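Major Capsid Protein VP1 (Chimpanzee polyomavirus Bob, PDB 6Y9I) forms the pentameric building blocks of the polyomavirus capsid shell and, as in related polyomaviruses, probably engages glycan receptors on the host cell. Local coordinates at residues 134-139 with 254-259; 128-133 with 220-225; 11-16 with 285-290; 43-48 with 271-276; 142-147 with 189-194. All coordinates share one frame; numbering follows the deposited sequence.

Interaction 1: 134-139 with 254-259; sequences MFAVGG and FVSAAD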
# COMPACT_ATOMS: atom_id res chain seq x y z
N MET A 134 5.42 -2.70 17.93
CA MET A 134 4.36 -3.24 18.80
C MET A 134 4.27 -2.32 20.00
O MET A 134 5.28 -1.78 20.45
CB MET A 134 4.63 -4.68 19.23
CG MET A 134 3.40 -5.33 19.85
SD MET A 134 3.68 -6.14 21.47
CE MET A 134 4.76 -4.96 22.27
N PHE A 135 3.07 -2.10 20.47
CA PHE A 135 2.82 -1.43 21.76
C PHE A 135 1.65 -2.19 22.39
O PHE A 135 0.82 -2.82 21.66
CB PHE A 135 2.65 0.07 21.55
CG PHE A 135 1.31 0.48 21.00
CD1 PHE A 135 0.25 0.75 21.85
CD2 PHE A 135 1.11 0.61 19.63
CE1 PHE A 135 -0.99 1.12 21.34
CE2 PHE A 135 -0.12 0.99 19.12
CZ PHE A 135 -1.16 1.25 19.99
N ALA A 136 1.64 -2.22 23.71
CA ALA A 136 0.60 -2.90 24.51
C ALA A 136 0.35 -2.08 25.76
O ALA A 136 1.28 -1.44 26.32
CB ALA A 136 1.00 -4.32 24.84
N VAL A 137 -0.90 -2.10 26.17
CA VAL A 137 -1.37 -1.48 27.44
C VAL A 137 -2.25 -2.51 28.13
O VAL A 137 -3.18 -3.05 27.47
CB VAL A 137 -2.11 -0.17 27.13
CG1 VAL A 137 -2.65 0.45 28.41
CG2 VAL A 137 -1.22 0.80 26.37
N GLY A 138 -1.95 -2.82 29.39
CA GLY A 138 -2.70 -3.80 30.18
C GLY A 138 -2.66 -3.54 31.67
O GLY A 138 -1.86 -2.67 32.18
N GLY A 139 -3.52 -4.27 32.36
CA GLY A 139 -3.71 -4.14 33.81
C GLY A 139 -2.85 -5.15 34.51
O GLY A 139 -2.95 -5.29 35.75
N PHE A 254 0.57 -1.43 33.00
CA PHE A 254 1.73 -2.08 32.35
C PHE A 254 1.73 -1.66 30.89
O PHE A 254 0.72 -1.90 30.19
CB PHE A 254 1.61 -3.59 32.56
CG PHE A 254 1.57 -3.99 34.01
CD1 PHE A 254 0.45 -3.76 34.78
CD2 PHE A 254 2.68 -4.57 34.61
CE1 PHE A 254 0.42 -4.11 36.12
CE2 PHE A 254 2.65 -4.92 35.96
CZ PHE A 254 1.52 -4.69 36.70
N VAL A 255 2.82 -1.04 30.45
CA VAL A 255 3.03 -0.66 29.02
C VAL A 255 4.22 -1.46 28.51
O VAL A 255 5.15 -1.79 29.29
CB VAL A 255 3.18 0.86 28.81
CG1 VAL A 255 1.94 1.60 29.28
CG2 VAL A 255 4.39 1.43 29.52
N SER A 256 4.12 -1.88 27.25
CA SER A 256 5.11 -2.76 26.58
C SER A 256 5.31 -2.20 25.19
O SER A 256 4.34 -1.61 24.63
CB SER A 256 4.67 -4.20 26.55
OG SER A 256 4.18 -4.61 27.81
N ALA A 257 6.53 -2.32 24.67
CA ALA A 257 6.85 -1.84 23.32
C ALA A 257 8.02 -2.62 22.73
O ALA A 257 8.86 -3.19 23.45
CB ALA A 257 7.14 -0.36 23.33
N ALA A 258 8.06 -2.63 21.41
CA ALA A 258 9.22 -3.02 20.57
C ALA A 258 9.17 -2.17 19.31
O ALA A 258 8.13 -2.17 18.69
CB ALA A 258 9.17 -4.48 20.26
N ASP A 259 10.22 -1.42 19.00
CA ASP A 259 10.24 -0.60 17.78
C ASP A 259 11.59 -0.73 17.10
O ASP A 259 12.38 0.18 17.25
CB ASP A 259 9.93 0.85 18.11
CG ASP A 259 8.48 1.00 18.50
OD1 ASP A 259 7.63 0.87 17.59
OD2 ASP A 259 8.21 1.18 19.73
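Phe254 opens the contact beside Gly138, and the two residues exchange both backbone bonds of an antiparallel hydrogen-bonded pair, Phe254 N to Gly138 O being 2.8 Å. The ring of Phe254 brings its edge to Gly138 O, and CD1 lies 3.6 Å from Gly139 C, where the neighbouring strand turns away. Val255 sits opposite Val137 in a non-hydrogen-bonded pair, Val255 CG1 and Val137 CG2 only loosely touching at 4.4 Å. Ser256 again pairs with two bonds, to Ala136, and the CB atoms of the two residues meet at 4.1 Å. Next, Ala257 faces Phe135; its CA donates a C-H contact to Met134 O at 3.3 Å. Met134 swings CG anti to its own N (chi1 -167°) and then bends, which returns CE to 3.9 Å from Ala257 CA. Ala258 closes the register with two bonds to Met134. Residues 134-138 and 254-259 run antiparallel at 175°, as parts of strands 131-138 and 252-265 in the jelly-roll framework of VP1. Asp259 turns its carboxylate to His133 and Arg279. Six backbone bonds imply a contact carried chiefly by main-chain polarity: the N-H and C=O groups of Met134, Ala136 and Gly138 are matched by those of Ala258, Ser256 and Phe254 in largely buried surroundings.

Interaction 2: 128-133 with 220-225; sequences EGMNYH and GGLNTP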
# COMPACT_ATOMS: atom_id res chain seq x y z
N GLU A 128 17.36 1.08 6.97
CA GLU A 128 16.29 0.43 6.18
C GLU A 128 16.16 -1.03 6.60
O GLU A 128 16.93 -1.50 7.43
CB GLU A 128 16.57 0.61 4.69
CG GLU A 128 17.90 0.05 4.20
CD GLU A 128 18.21 0.42 2.74
OE1 GLU A 128 17.58 1.38 2.23
OE2 GLU A 128 19.05 -0.26 2.10
N GLY A 129 15.21 -1.74 6.02
CA GLY A 129 15.05 -3.18 6.27
C GLY A 129 14.01 -3.41 7.35
O GLY A 129 13.13 -2.55 7.51
N MET A 130 14.10 -4.54 8.04
CA MET A 130 12.97 -5.05 8.86
C MET A 130 12.56 -4.01 9.91
O MET A 130 13.43 -3.35 10.54
CB MET A 130 13.26 -6.40 9.52
CG MET A 130 14.55 -6.46 10.27
SD MET A 130 15.43 -7.93 9.76
CE MET A 130 16.26 -7.34 8.30
N ASN A 131 11.24 -3.83 9.99
CA ASN A 131 10.51 -2.90 10.88
C ASN A 131 9.58 -3.79 11.69
O ASN A 131 8.81 -4.58 11.06
CB ASN A 131 9.78 -1.83 10.06
CG ASN A 131 10.57 -0.54 9.97
OD1 ASN A 131 10.19 0.47 10.58
ND2 ASN A 131 11.69 -0.60 9.26
N TYR A 132 9.72 -3.74 13.01
CA TYR A 132 8.85 -4.51 13.93
C TYR A 132 8.41 -3.52 14.99
O TYR A 132 9.25 -2.94 15.68
CB TYR A 132 9.56 -5.72 14.52
CG TYR A 132 8.74 -6.58 15.44
CD1 TYR A 132 8.64 -6.27 16.79
CD2 TYR A 132 8.11 -7.73 14.99
CE1 TYR A 132 7.90 -7.06 17.66
CE2 TYR A 132 7.37 -8.52 15.86
CZ TYR A 132 7.27 -8.19 17.20
OH TYR A 132 6.53 -8.92 18.06
N HIS A 133 7.12 -3.27 15.03
CA HIS A 133 6.52 -2.20 15.84
C HIS A 133 5.37 -2.82 16.62
O HIS A 133 4.49 -3.42 16.00
CB HIS A 133 6.12 -1.00 14.98
CG HIS A 133 7.29 -0.38 14.28
ND1 HIS A 133 8.19 0.42 14.95
CD2 HIS A 133 7.75 -0.48 13.01
CE1 HIS A 133 9.13 0.83 14.12
NE2 HIS A 133 8.88 0.29 12.93
N GLY A 220 9.23 -7.17 6.72
CA GLY A 220 10.53 -7.87 6.75
C GLY A 220 11.49 -7.40 5.67
O GLY A 220 11.24 -6.35 5.03
N GLY A 221 12.57 -8.16 5.48
CA GLY A 221 13.57 -7.91 4.44
C GLY A 221 14.69 -7.01 4.94
O GLY A 221 14.51 -6.32 5.96
N LEU A 222 15.80 -6.98 4.23
CA LEU A 222 16.97 -6.15 4.60
C LEU A 222 17.02 -4.80 3.90
O LEU A 222 17.72 -3.94 4.42
CB LEU A 222 18.24 -6.94 4.32
CG LEU A 222 18.62 -7.87 5.47
CD1 LEU A 222 19.63 -8.89 4.99
CD2 LEU A 222 19.17 -7.07 6.64
N ASN A 223 16.31 -4.60 2.78
CA ASN A 223 16.46 -3.34 2.00
C ASN A 223 15.13 -2.59 1.92
O ASN A 223 15.07 -1.60 1.17
CB ASN A 223 17.07 -3.61 0.63
CG ASN A 223 18.49 -4.12 0.75
OD1 ASN A 223 18.78 -5.22 0.31
ND2 ASN A 223 19.38 -3.35 1.37
N THR A 224 14.12 -3.00 2.68
CA THR A 224 12.76 -2.43 2.63
C THR A 224 12.75 -1.02 3.22
O THR A 224 13.26 -0.80 4.29
CB THR A 224 11.76 -3.30 3.41
OG1 THR A 224 12.02 -4.66 3.06
CG2 THR A 224 10.33 -2.87 3.14
N PRO A 225 12.11 -0.03 2.57
CA PRO A 225 11.96 1.30 3.16
C PRO A 225 11.15 1.32 4.45
O PRO A 225 10.03 0.84 4.47
CB PRO A 225 11.11 2.05 2.11
CG PRO A 225 11.41 1.32 0.84
CD PRO A 225 11.49 -0.13 1.25
O HOH W 1 15.31 1.11 1.24
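Gly129 and Thr224 join the backbones by a nearly straight hydrogen bond, Gly129 N to Thr224 O, 2.8 Å long with 167° at the hydrogen. The contact links the lead-in to strand 131-138 with the loop that follows strand 212-219, at one end of the VP1 jelly roll. By CA positions the backbones come closest where Gly129 CA is 3.9 Å from Leu222 CA; Gly129 has a positive phi (95°), and its CA lies tight against two carbonyl oxygens, 3.2 Å from Gly221 O and 3.3 Å from Leu222 O. Within the loop, Thr224 OG1 donates to Gly220 O and ties the turn across its base.

Among the side chains, Met130 and Leu222 lie alongside each other and point the same way. Met130 CG stands between the backbone N and the carbonyl carbon, and the bends beyond it carry CE to Leu222 CD2 at 3.4 Å, a tight fit for two methyl groups. Asn131 ND2 donates to Gly129 O, while its OD1 receives NE2 of His133 in the plane of the imidazole; this chain of hydrogen bonds continues from His133 ND1 to Asp259. A second copy of VP1 packs here, its Val107 on Met130 and its Pro126 on Leu222.

At the more open end, Glu128 extends beyond CG to Asn223. Asn223 ND2 reaches Glu128 OE2 at 3.2 Å from above the carboxylate plane, with the amide turned 81° to it. One water donates to both Glu128 OE1 and Asn223 O, the latter at 2.7 Å.

Interaction 3: 11-16 with 285-290; sequences NIITGP and LRKRAV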
# COMPACT_ATOMS: atom_id res chain seq x y z
N ASN A 11 -20.49 -0.85 37.08
CA ASN A 11 -20.77 0.43 36.39
C ASN A 11 -19.48 1.27 36.31
O ASN A 11 -18.71 1.24 37.27
CB ASN A 11 -21.89 1.22 37.10
CG ASN A 11 -23.03 0.34 37.56
OD1 ASN A 11 -24.09 0.28 36.92
ND2 ASN A 11 -22.82 -0.38 38.66
N ILE A 12 -19.28 2.02 35.23
CA ILE A 12 -18.33 3.17 35.18
C ILE A 12 -18.72 4.15 36.29
O ILE A 12 -19.93 4.45 36.43
CB ILE A 12 -18.35 3.85 33.79
CG1 ILE A 12 -17.87 2.88 32.71
CG2 ILE A 12 -17.55 5.15 33.84
CD1 ILE A 12 -18.56 3.03 31.36
N ILE A 13 -17.75 4.60 37.09
CA ILE A 13 -17.94 5.61 38.16
C ILE A 13 -17.91 7.01 37.53
O ILE A 13 -17.01 7.28 36.70
CB ILE A 13 -16.89 5.42 39.27
CG1 ILE A 13 -17.18 4.12 40.01
CG2 ILE A 13 -16.83 6.62 40.18
CD1 ILE A 13 -16.38 3.92 41.25
N THR A 14 -18.86 7.86 37.92
CA THR A 14 -19.01 9.24 37.38
C THR A 14 -18.68 10.23 38.49
O THR A 14 -18.40 9.79 39.62
CB THR A 14 -20.40 9.46 36.79
OG1 THR A 14 -21.38 9.17 37.80
CG2 THR A 14 -20.66 8.60 35.57
N GLY A 15 -18.71 11.52 38.17
CA GLY A 15 -18.42 12.60 39.13
C GLY A 15 -17.00 13.11 38.96
O GLY A 15 -16.27 12.69 38.06
N PRO A 16 -16.58 14.08 39.80
CA PRO A 16 -15.26 14.68 39.67
C PRO A 16 -14.16 13.75 40.22
O PRO A 16 -14.43 12.93 41.09
CB PRO A 16 -15.40 15.99 40.47
CG PRO A 16 -16.45 15.68 41.52
CD PRO A 16 -17.38 14.66 40.90
N LEU A 285 -7.31 6.94 31.90
CA LEU A 285 -7.97 5.92 32.75
C LEU A 285 -9.18 6.52 33.46
O LEU A 285 -9.17 7.73 33.77
CB LEU A 285 -6.95 5.38 33.75
CG LEU A 285 -5.70 4.76 33.12
CD1 LEU A 285 -4.51 5.70 33.25
CD2 LEU A 285 -5.39 3.42 33.76
N ARG A 286 -10.19 5.70 33.68
CA ARG A 286 -11.40 6.08 34.46
C ARG A 286 -11.64 5.04 35.56
O ARG A 286 -11.18 3.88 35.44
CB ARG A 286 -12.62 6.23 33.54
CG ARG A 286 -13.10 4.91 32.96
CD ARG A 286 -14.24 5.06 31.98
NE ARG A 286 -14.51 3.76 31.37
CZ ARG A 286 -15.13 3.59 30.22
NH1 ARG A 286 -15.61 4.63 29.56
NH2 ARG A 286 -15.29 2.37 29.73
N LYS A 287 -12.33 5.46 36.60
CA LYS A 287 -12.67 4.59 37.74
C LYS A 287 -13.80 3.67 37.28
O LYS A 287 -14.76 4.18 36.68
CB LYS A 287 -13.05 5.43 38.96
CG LYS A 287 -11.92 6.23 39.56
CD LYS A 287 -12.40 7.09 40.68
CE LYS A 287 -11.29 7.87 41.35
NZ LYS A 287 -11.89 8.92 42.21
N ARG A 288 -13.65 2.37 37.51
CA ARG A 288 -14.67 1.33 37.23
C ARG A 288 -15.01 0.61 38.54
O ARG A 288 -14.08 0.18 39.28
CB ARG A 288 -14.15 0.35 36.17
CG ARG A 288 -15.03 -0.86 35.93
CD ARG A 288 -16.30 -0.60 35.15
NE ARG A 288 -16.01 -0.34 33.75
CZ ARG A 288 -16.85 -0.57 32.75
NH1 ARG A 288 -18.05 -1.06 33.00
NH2 ARG A 288 -16.46 -0.33 31.51
N ALA A 289 -16.30 0.47 38.83
CA ALA A 289 -16.78 -0.32 39.99
C ALA A 289 -16.65 -1.80 39.64
O ALA A 289 -16.93 -2.19 38.49
CB ALA A 289 -18.20 0.06 40.38
N VAL A 290 -16.21 -2.60 40.61
CA VAL A 290 -16.04 -4.07 40.50
C VAL A 290 -16.57 -4.69 41.80
O VAL A 290 -16.65 -3.95 42.81
CB VAL A 290 -14.57 -4.44 40.23
CG1 VAL A 290 -14.10 -3.90 38.87
CG2 VAL A 290 -13.64 -3.98 41.35
O HOH W 2 -14.32 10.10 41.43
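Ile12 lays its side chain against two guanidinium groups. CG1 sits over the centre of the Arg288 group, 3.6 Å from Arg288 CZ, and CD1 covers a face of Arg286 with 3.7 Å to Arg286 CZ. The CG2 branch meets the aliphatic part of Arg286 at CD. One residue along, Ile13 crosses Lys287, CB to CB at 3.9 Å, and its CG1 touches Ala289 CB at 4.2 Å. Two backbone bonds flank the Ile12-Arg288 pair: Ala289 N to Asn11 O and Ile13 N to Lys287 O, each 3.0 Å.

This is a short antiparallel pairing, with Ile12 and Arg288 as its non-hydrogen-bonded pair, between the N-terminal strand 8-26 and the C-terminal strand 272-291. It lies about 30 Å from the centre of the chain, measured from the centre of the contact. From Ile13 the first segment runs as a loop, and the chain meets the partner strand again at Ser18, whose backbone bonds to that of Lys287.

Both arginines are held by Glu90 on strand 87-98, whose OE1 bridges to the NE of each. Arg288 folds at chi2 and chi3 (74° and 72°) and also gives NH1 to Leu10 O, whereas Arg286 runs extended from CG to NE. Such a shared acidic partner probably eases the closeness of the two positive groups. Lys287, extended beyond CG, passes NZ to Asp17 O and to a water 2.8 Å from NZ that donates to Pro16 O.

Interaction 4: 43-48 with 271-276; sequences YGYSEV and AIRYRG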
# COMPACT_ATOMS: atom_id res chain seq x y z
N TYR A 43 24.45 2.55 22.14
CA TYR A 43 23.16 2.54 22.87
C TYR A 43 22.03 2.79 21.84
O TYR A 43 22.13 3.72 21.04
CB TYR A 43 23.17 3.58 23.98
CG TYR A 43 21.86 3.72 24.70
CD1 TYR A 43 21.26 2.61 25.29
CD2 TYR A 43 21.21 4.93 24.76
CE1 TYR A 43 20.05 2.71 25.95
CE2 TYR A 43 19.99 5.05 25.42
CZ TYR A 43 19.41 3.94 26.00
OH TYR A 43 18.22 4.03 26.65
N GLY A 44 20.98 1.99 21.87
CA GLY A 44 19.86 2.16 20.94
C GLY A 44 19.99 1.33 19.68
O GLY A 44 19.04 1.35 18.84
N TYR A 45 21.08 0.58 19.58
CA TYR A 45 21.40 -0.35 18.47
C TYR A 45 21.68 -1.72 19.08
O TYR A 45 21.87 -1.83 20.32
CB TYR A 45 22.63 0.10 17.67
CG TYR A 45 22.54 1.40 16.92
CD1 TYR A 45 22.66 2.63 17.57
CD2 TYR A 45 22.42 1.42 15.54
CE1 TYR A 45 22.63 3.83 16.88
CE2 TYR A 45 22.41 2.60 14.83
CZ TYR A 45 22.51 3.81 15.50
OH TYR A 45 22.43 4.97 14.78
N SER A 46 21.66 -2.76 18.25
CA SER A 46 22.15 -4.10 18.64
C SER A 46 23.67 -4.12 18.47
O SER A 46 24.23 -3.23 17.76
CB SER A 46 21.51 -5.22 17.85
OG SER A 46 21.94 -5.20 16.50
N GLU A 47 24.31 -5.13 19.07
CA GLU A 47 25.67 -5.53 18.67
C GLU A 47 25.60 -6.01 17.22
O GLU A 47 24.52 -6.39 16.75
CB GLU A 47 26.23 -6.62 19.59
CG GLU A 47 27.60 -7.09 19.21
CD GLU A 47 28.64 -5.99 19.26
OE1 GLU A 47 29.34 -5.92 20.28
OE2 GLU A 47 28.75 -5.22 18.29
N VAL A 48 26.74 -6.03 16.54
CA VAL A 48 26.83 -6.49 15.13
C VAL A 48 26.40 -7.96 15.05
O VAL A 48 26.74 -8.73 15.96
CB VAL A 48 28.25 -6.26 14.59
CG1 VAL A 48 28.36 -6.75 13.17
CG2 VAL A 48 28.66 -4.80 14.68
N ALA A 271 28.16 -6.56 7.92
CA ALA A 271 27.39 -7.01 9.10
C ALA A 271 26.42 -5.90 9.48
O ALA A 271 26.58 -4.77 9.02
CB ALA A 271 28.30 -7.35 10.24
N ILE A 272 25.38 -6.24 10.23
CA ILE A 272 24.33 -5.23 10.51
C ILE A 272 24.27 -4.99 12.01
O ILE A 272 24.75 -5.83 12.80
CB ILE A 272 22.98 -5.65 9.89
CG1 ILE A 272 22.41 -6.92 10.49
CG2 ILE A 272 23.11 -5.76 8.37
CD1 ILE A 272 21.65 -6.69 11.76
N ARG A 273 23.66 -3.86 12.36
CA ARG A 273 23.06 -3.63 13.68
C ARG A 273 21.59 -3.22 13.48
O ARG A 273 21.32 -2.37 12.62
CB ARG A 273 23.76 -2.51 14.44
CG ARG A 273 25.27 -2.63 14.62
CD ARG A 273 25.79 -1.39 15.34
NE ARG A 273 27.22 -1.46 15.58
CZ ARG A 273 27.81 -1.89 16.70
NH1 ARG A 273 27.10 -2.31 17.73
NH2 ARG A 273 29.13 -1.90 16.78
N TYR A 274 20.69 -3.73 14.31
CA TYR A 274 19.32 -3.20 14.44
C TYR A 274 19.40 -1.80 15.07
O TYR A 274 20.24 -1.57 15.94
CB TYR A 274 18.48 -4.14 15.29
CG TYR A 274 18.25 -5.51 14.72
CD1 TYR A 274 17.33 -5.72 13.70
CD2 TYR A 274 18.94 -6.61 15.21
CE1 TYR A 274 17.11 -6.98 13.16
CE2 TYR A 274 18.67 -7.89 14.72
CZ TYR A 274 17.77 -8.07 13.69
OH TYR A 274 17.54 -9.33 13.20
N ARG A 275 18.51 -0.91 14.66
CA ARG A 275 18.27 0.41 15.29
C ARG A 275 16.83 0.45 15.82
O ARG A 275 15.92 0.07 15.07
CB ARG A 275 18.59 1.50 14.27
CG ARG A 275 18.31 2.93 14.71
CD ARG A 275 18.93 3.31 16.05
NE ARG A 275 18.73 4.72 16.32
CZ ARG A 275 18.73 5.27 17.55
NH1 ARG A 275 18.89 4.52 18.63
NH2 ARG A 275 18.59 6.57 17.72
N GLY A 276 16.64 0.87 17.08
CA GLY A 276 15.32 1.10 17.68
C GLY A 276 15.13 2.56 18.05
O GLY A 276 16.14 3.26 18.25
O HOH W 3 20.01 5.53 13.39
O HOH W 4 28.93 -2.99 19.94
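Tyr45 receives Arg275 over its ring: Arg275 CD lies 3.7 Å from the ring centroid and 12° off the normal, a CH-pi contact, and the guanidinium plane beyond is only 9° from that of the ring. The bend of Arg275 at chi2 lets NH1 return to Gly44 O, which thereby takes two bonds, one from Gly276 N at 3.0 Å and nearly straight, the other from Arg275 NH1 at 3.2 Å, well above the carbonyl plane. Ser46 OG accepts from Tyr274 N at 2.9 Å and donates to Glu47 O, while Ser46 N bonds to Tyr274 O. Buried Arg273 completes this packed part: NH1 donates to Ser46 O at 3.0 Å, Val48 CG2 rests over one guanidinium face, offset toward the rim, and Trp42 makes a cation-pi contact.

The looser side lies at partly exposed Glu47. Its OE2 forms a long salt bridge, 3.4 Å to Arg273 NH1, with the flat groups inclined by 43°, and uses its anti lone pair for Val48 N. A water donates weakly to OE2, and Lys39 holds OE1. Water also reaches the packed end, donating to Tyr45 OH.

Tyr45 OH and Arg275 NH2 bond to Ser149 and Gln181 of a neighbouring subunit, within the pentamer interface. In its own chain, loop 43-48 lies on the start of strand 272-291, which pairs in turn with strand 252-265.

Interaction 5: 142-147 with 189-194; sequences LDLQGI and ARLDKD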
# COMPACT_ATOMS: atom_id res chain seq x y z
N LEU A 142 2.23 -8.39 30.09
CA LEU A 142 1.84 -8.95 28.78
C LEU A 142 2.24 -10.43 28.76
O LEU A 142 3.39 -10.75 29.11
CB LEU A 142 2.51 -8.17 27.65
CG LEU A 142 2.01 -8.50 26.25
CD1 LEU A 142 0.65 -7.86 26.01
CD2 LEU A 142 3.04 -8.06 25.21
N ASP A 143 1.30 -11.28 28.38
CA ASP A 143 1.50 -12.73 28.14
C ASP A 143 2.27 -12.91 26.83
O ASP A 143 1.86 -12.32 25.79
CB ASP A 143 0.16 -13.47 28.15
CG ASP A 143 -0.54 -13.38 29.50
OD1 ASP A 143 0.02 -13.92 30.48
OD2 ASP A 143 -1.65 -12.80 29.57
N LEU A 144 3.36 -13.68 26.88
CA LEU A 144 4.19 -14.02 25.70
C LEU A 144 4.16 -15.52 25.42
O LEU A 144 4.18 -16.33 26.39
CB LEU A 144 5.64 -13.58 25.92
CG LEU A 144 5.85 -12.13 26.31
CD1 LEU A 144 7.27 -11.91 26.79
CD2 LEU A 144 5.52 -11.20 25.14
N GLN A 145 4.22 -15.84 24.14
CA GLN A 145 4.44 -17.21 23.61
C GLN A 145 5.80 -17.27 22.91
O GLN A 145 6.13 -16.35 22.13
CB GLN A 145 3.33 -17.55 22.61
CG GLN A 145 3.64 -18.78 21.76
CD GLN A 145 3.49 -20.04 22.57
OE1 GLN A 145 2.53 -20.17 23.33
NE2 GLN A 145 4.49 -20.91 22.48
N GLY A 146 6.51 -18.37 23.11
CA GLY A 146 7.85 -18.60 22.58
C GLY A 146 7.82 -19.39 21.31
O GLY A 146 6.89 -20.17 21.08
N ILE A 147 8.83 -19.13 20.49
CA ILE A 147 9.12 -19.85 19.24
C ILE A 147 10.63 -19.69 18.96
O ILE A 147 11.30 -18.83 19.60
CB ILE A 147 8.23 -19.26 18.14
CG1 ILE A 147 8.09 -20.22 16.95
CG2 ILE A 147 8.75 -17.90 17.71
CD1 ILE A 147 7.31 -19.64 15.83
N ALA A 189 5.50 -17.10 28.94
CA ALA A 189 6.08 -16.22 29.97
C ALA A 189 5.30 -14.92 30.02
O ALA A 189 4.53 -14.62 29.09
CB ALA A 189 7.54 -15.98 29.72
N ARG A 190 5.55 -14.15 31.06
CA ARG A 190 4.97 -12.81 31.22
C ARG A 190 6.09 -11.81 31.04
O ARG A 190 7.21 -12.06 31.53
CB ARG A 190 4.30 -12.73 32.58
CG ARG A 190 2.94 -13.42 32.57
CD ARG A 190 1.97 -12.76 33.51
NE ARG A 190 0.66 -12.73 32.91
CZ ARG A 190 -0.39 -12.18 33.47
NH1 ARG A 190 -0.29 -11.60 34.66
NH2 ARG A 190 -1.54 -12.22 32.82
N LEU A 191 5.78 -10.70 30.39
CA LEU A 191 6.75 -9.63 30.10
C LEU A 191 6.87 -8.76 31.35
O LEU A 191 6.18 -7.71 31.46
CB LEU A 191 6.26 -8.85 28.87
CG LEU A 191 7.15 -7.68 28.48
CD1 LEU A 191 8.61 -8.08 28.39
CD2 LEU A 191 6.69 -7.11 27.15
N ASP A 192 7.71 -9.23 32.28
CA ASP A 192 7.83 -8.68 33.65
C ASP A 192 9.19 -7.99 33.79
O ASP A 192 9.42 -7.38 34.82
CB ASP A 192 7.62 -9.79 34.68
CG ASP A 192 8.52 -11.02 34.54
OD1 ASP A 192 9.46 -11.01 33.69
OD2 ASP A 192 8.28 -12.01 35.27
N LYS A 193 10.09 -8.11 32.81
CA LYS A 193 11.43 -7.48 32.89
C LYS A 193 11.71 -6.76 31.57
O LYS A 193 11.57 -7.40 30.51
CB LYS A 193 12.55 -8.50 33.12
CG LYS A 193 12.74 -8.97 34.56
CD LYS A 193 13.97 -9.85 34.76
N ASP A 194 12.18 -5.52 31.66
CA ASP A 194 12.60 -4.68 30.51
C ASP A 194 13.93 -5.21 29.95
O ASP A 194 14.79 -5.59 30.76
CB ASP A 194 12.74 -3.24 31.00
CG ASP A 194 13.18 -2.29 29.92
OD1 ASP A 194 12.38 -2.05 28.98
OD2 ASP A 194 14.33 -1.80 30.02
O HOH W 5 4.26 -6.29 30.22
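Leu144 and Ala189 exchange two backbone bonds, Leu144 N to Ala189 O at 2.7 Å and Ala189 N to Leu144 O at 3.0 Å, and Leu191 N adds a third to Leu142 O, 2.7 Å long, while the short strand axes diverge at 132° instead of running straight antiparallel.

Between the bonded pairs, Asp143 and Arg190 send their side chains the same way, side by side. Arg190 NE points at Asp143 OD1 over 2.8 Å and 169°, the oxygen lying in the guanidinium plane but met from above its own carboxylate plane. The two flat groups are turned 40° apart, and NH2 makes only weak bonds to both carboxylate oxygens. On the other face, Leu144 CD1 crosses to Leu191 CB at 3.8 Å, and Leu142 and Leu191 meet CB to CB. Leu191 is the centre of an inverse gamma turn, and a water accepts from Leu142 N and donates to Leu191 O at this splayed end. The three-stranded sheet, with 142-146 between 188-191 and 202-204, here lies against the larger sheet of VP1.

The chemistry divides by face: Leu142, Leu144 and Leu191 give an apolar face, where Leu142 and Leu191 pack on Ser256, and on the other Arg190 is gripped mainly by the straight bond from NE to Asp143 OD1, with Glu140 a second salt-bridge partner at NH2, which probably limits its freedom.

From the N terminus, residues 11-16 wait until 285-290 to close interaction 3, a loop of nearly the whole chain that contains all the others. Residues 43-48 next meet 271-276 in interaction 4, which encloses interactions 1, 2 and 5. Interactions 2 and 1 begin in succession on strand 131-138 and cross, since 220-225 comes before 254-259; they touch through His133 and Asp259. Interaction 5 is nested inside both and packs on interaction 1. Interactions 1 to 4 all reach the large antiparallel sheet, with 3 and 4 about 44 Å apart between centres on strand 272-291, while interaction 5 belongs to the small three-stranded sheet.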